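PDB 4JGW: Ral guanine nucleotide dissociation stimulator-like 2 from Mus musculus, which probably acts as a guanine nucleotide exchange factor for small G proteins and associates with GTP-bound Rap1A and H-Ras in vitro. Local coordinates for residues A[301-313]-A[386-396]. Sequence-based numbering, arbitrary orientation.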
# COMPACT_ATOMS: atom_id res chain seq x y z
N CYS A 301 1.03 20.25 6.40
CA CYS A 301 1.08 18.86 5.92
C CYS A 301 0.58 18.76 4.47
O CYS A 301 1.14 18.02 3.67
CB CYS A 301 0.25 17.94 6.82
SG CYS A 301 1.00 17.55 8.42
N ARG A 302 -0.48 19.52 4.15
CA ARG A 302 -1.06 19.53 2.81
C ARG A 302 -0.10 20.11 1.78
O ARG A 302 -0.01 19.62 0.66
CB ARG A 302 -2.37 20.33 2.81
CG ARG A 302 -3.22 20.14 1.55
CD ARG A 302 -4.28 21.23 1.44
NE ARG A 302 -3.92 22.26 0.47
CZ ARG A 302 -3.21 23.35 0.74
NH1 ARG A 302 -2.75 23.56 1.96
NH2 ARG A 302 -2.95 24.23 -0.22
N LEU A 303 0.61 21.17 2.18
CA LEU A 303 1.62 21.81 1.32
C LEU A 303 2.78 20.86 1.04
O LEU A 303 3.41 20.94 -0.01
CB LEU A 303 2.12 23.11 1.96
CG LEU A 303 1.12 24.27 2.09
CD1 LEU A 303 1.57 25.26 3.16
CD2 LEU A 303 0.91 24.98 0.75
N LEU A 304 3.05 19.97 2.00
CA LEU A 304 4.06 18.92 1.83
C LEU A 304 3.48 17.68 1.15
O LEU A 304 4.21 16.71 0.92
CB LEU A 304 4.66 18.54 3.19
CG LEU A 304 5.62 19.51 3.87
CD1 LEU A 304 5.87 19.07 5.29
CD2 LEU A 304 6.94 19.63 3.10
N ARG A 305 2.19 17.72 0.84
CA ARG A 305 1.47 16.60 0.22
C ARG A 305 1.43 15.34 1.11
O ARG A 305 1.41 14.22 0.60
CB ARG A 305 2.01 16.28 -1.18
CG ARG A 305 1.80 17.38 -2.21
CD ARG A 305 2.18 16.90 -3.61
NE ARG A 305 1.32 15.80 -4.06
CZ ARG A 305 1.48 15.13 -5.20
NH1 ARG A 305 2.46 15.44 -6.04
NH2 ARG A 305 0.64 14.15 -5.50
N ASN A 306 1.43 15.55 2.42
CA ASN A 306 1.25 14.47 3.38
C ASN A 306 -0.23 14.38 3.75
O ASN A 306 -0.66 14.91 4.77
CB ASN A 306 2.13 14.67 4.61
CG ASN A 306 1.97 13.56 5.65
OD1 ASN A 306 1.31 12.54 5.41
ND2 ASN A 306 2.60 13.75 6.81
N PHE A 307 -1.00 13.71 2.89
CA PHE A 307 -2.44 13.61 3.07
C PHE A 307 -2.83 12.63 4.18
O PHE A 307 -3.97 12.65 4.65
CB PHE A 307 -3.13 13.26 1.74
CG PHE A 307 -2.92 14.28 0.67
CD1 PHE A 307 -1.94 14.09 -0.31
CD2 PHE A 307 -3.68 15.45 0.64
CE1 PHE A 307 -1.73 15.05 -1.31
CE2 PHE A 307 -3.47 16.41 -0.36
CZ PHE A 307 -2.50 16.21 -1.33
N SER A 308 -1.88 11.80 4.59
CA SER A 308 -2.08 10.90 5.73
C SER A 308 -2.27 11.69 7.03
O SER A 308 -3.23 11.47 7.77
CB SER A 308 -0.91 9.92 5.87
OG SER A 308 -1.14 9.01 6.93
N SER A 309 -1.35 12.62 7.31
CA SER A 309 -1.45 13.44 8.52
C SER A 309 -2.48 14.57 8.40
O SER A 309 -3.03 15.00 9.41
CB SER A 309 -0.08 13.98 8.95
OG SER A 309 0.57 13.02 9.77
N VAL A 310 -2.73 15.04 7.18
CA VAL A 310 -3.85 15.96 6.93
C VAL A 310 -5.14 15.34 7.43
O VAL A 310 -5.89 15.97 8.18
CB VAL A 310 -3.99 16.36 5.44
CG1 VAL A 310 -5.32 17.06 5.18
CG2 VAL A 310 -2.86 17.25 5.02
N TYR A 311 -5.39 14.09 7.03
CA TYR A 311 -6.59 13.38 7.45
C TYR A 311 -6.58 13.03 8.93
O TYR A 311 -7.63 13.06 9.57
CB TYR A 311 -6.83 12.12 6.60
CG TYR A 311 -8.20 11.51 6.83
CD1 TYR A 311 -9.35 12.16 6.40
CD2 TYR A 311 -8.34 10.30 7.50
CE1 TYR A 311 -10.61 11.61 6.61
CE2 TYR A 311 -9.59 9.74 7.72
CZ TYR A 311 -10.72 10.40 7.27
OH TYR A 311 -11.96 9.85 7.49
N ALA A 312 -5.40 12.70 9.46
CA ALA A 312 -5.26 12.39 10.88
C ALA A 312 -5.70 13.57 11.74
O ALA A 312 -6.46 13.39 12.69
CB ALA A 312 -3.82 11.99 11.19
N VAL A 313 -5.23 14.76 11.38
CA VAL A 313 -5.54 15.97 12.13
C VAL A 313 -6.99 16.42 11.91
O VAL A 313 -7.69 16.72 12.86
CB VAL A 313 -4.55 17.12 11.79
CG1 VAL A 313 -4.94 18.41 12.50
CG2 VAL A 313 -3.13 16.73 12.17
N GLY A 386 7.79 15.15 -2.95
CA GLY A 386 7.33 14.03 -2.13
C GLY A 386 5.82 13.95 -1.98
O GLY A 386 5.11 14.90 -2.28
N VAL A 387 5.35 12.79 -1.51
CA VAL A 387 3.92 12.57 -1.24
C VAL A 387 3.72 11.44 -0.23
O VAL A 387 4.49 10.48 -0.20
CB VAL A 387 3.11 12.30 -2.56
CG1 VAL A 387 3.46 10.94 -3.16
CG2 VAL A 387 1.61 12.43 -2.32
N VAL A 388 2.70 11.58 0.62
CA VAL A 388 2.26 10.50 1.50
C VAL A 388 0.74 10.43 1.46
O VAL A 388 0.06 11.33 1.97
CB VAL A 388 2.73 10.67 2.98
CG1 VAL A 388 2.30 9.47 3.82
CG2 VAL A 388 4.23 10.87 3.08
N PRO A 389 0.19 9.37 0.85
CA PRO A 389 -1.26 9.24 0.79
C PRO A 389 -1.85 8.76 2.10
O PRO A 389 -1.16 8.12 2.91
CB PRO A 389 -1.47 8.18 -0.30
CG PRO A 389 -0.27 7.34 -0.23
CD PRO A 389 0.86 8.24 0.18
N TYR A 390 -3.13 9.07 2.33
CA TYR A 390 -3.89 8.43 3.38
C TYR A 390 -4.22 7.02 2.91
O TYR A 390 -4.93 6.83 1.92
CB TYR A 390 -5.17 9.23 3.70
CG TYR A 390 -6.15 8.50 4.60
CD1 TYR A 390 -5.76 8.00 5.84
CD2 TYR A 390 -7.48 8.31 4.20
CE1 TYR A 390 -6.66 7.33 6.66
CE2 TYR A 390 -8.38 7.64 5.02
CZ TYR A 390 -7.96 7.15 6.25
OH TYR A 390 -8.86 6.49 7.06
N LEU A 391 -3.67 6.04 3.61
CA LEU A 391 -3.75 4.64 3.20
C LEU A 391 -5.17 4.06 3.29
O LEU A 391 -5.53 3.17 2.51
CB LEU A 391 -2.77 3.78 4.02
CG LEU A 391 -2.52 2.33 3.60
CD1 LEU A 391 -2.06 2.22 2.15
CD2 LEU A 391 -1.51 1.69 4.53
N GLY A 392 -5.96 4.59 4.22
CA GLY A 392 -7.33 4.12 4.46
C GLY A 392 -8.22 4.03 3.23
O GLY A 392 -9.06 3.13 3.13
N THR A 393 -8.02 4.96 2.29
CA THR A 393 -8.77 4.98 1.04
C THR A 393 -8.41 3.79 0.14
O THR A 393 -9.27 3.22 -0.53
CB THR A 393 -8.55 6.30 0.27
OG1 THR A 393 -8.60 7.40 1.19
CG2 THR A 393 -9.62 6.50 -0.80
N PHE A 394 -7.13 3.41 0.14
CA PHE A 394 -6.65 2.25 -0.61
C PHE A 394 -7.09 0.95 0.06
O PHE A 394 -7.41 -0.03 -0.62
CB PHE A 394 -5.13 2.28 -0.77
CG PHE A 394 -4.64 3.36 -1.69
CD1 PHE A 394 -4.36 4.64 -1.22
CD2 PHE A 394 -4.47 3.10 -3.05
CE1 PHE A 394 -3.91 5.63 -2.07
CE2 PHE A 394 -4.02 4.09 -3.92
CZ PHE A 394 -3.74 5.36 -3.43
N LEU A 395 -7.11 0.95 1.39
CA LEU A 395 -7.58 -0.20 2.15
C LEU A 395 -9.07 -0.45 1.92
O LEU A 395 -9.51 -1.60 1.83
CB LEU A 395 -7.28 -0.04 3.65
CG LEU A 395 -5.81 0.08 4.07
CD1 LEU A 395 -5.71 0.43 5.54
CD2 LEU A 395 -5.02 -1.20 3.77
N LYS A 396 -9.83 0.64 1.79
CA LYS A 396 -11.27 0.56 1.54
C LYS A 396 -11.58 0.05 0.13
O LYS A 396 -12.42 -0.84 -0.04
CB LYS A 396 -11.94 1.92 1.77
CG LYS A 396 -13.37 1.81 2.27
CD LYS A 396 -14.31 2.78 1.57
CE LYS A 396 -15.76 2.52 2.00
NZ LYS A 396 -16.74 2.99 0.99
O HOH W 1 -2.08 6.72 5.94
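N306 and V388 form a single backbone bridge where the turn between helices 284-303 and 307-318 meets the extended residues 387-390: V388 N donates almost straight to R305 O (2.9 Å, 175°), and V388 O receives weak bonds from F307 N and S308 N at the start of the second helix. R305, at positive phi, closes the first helix with a Schellman motif; V387 CB lies over one face of its guanidinium, offset toward the rim, with V387 CG2 3.7 Å from R305 NH2, while R305 NH1 forms a salt bridge with E435. N306 is the N-cap of the next helix. With CG anti to the backbone N (chi1 180°), OD1 rests 3.4 Å from V388 CB; S309 N sits above the N306 side-chain carbonyl plane as it donates to OD1, and N306 ND2 is hydrogen-bonded to D214 and T211. Small S308 lets P389 O approach its CB, and S308 OG shares a water with L391 N. Farther along, the Y311 and Y390 rings meet obliquely, planes at 36°, with Y311 CD2 3.4 Å above the Y390 centre; G392, lacking a side chain, packs its N over the opposite face. The turn's backbone thus satisfies V388 N and O, fixing the extended residues beside two helix ends within the Ras-GEF domain.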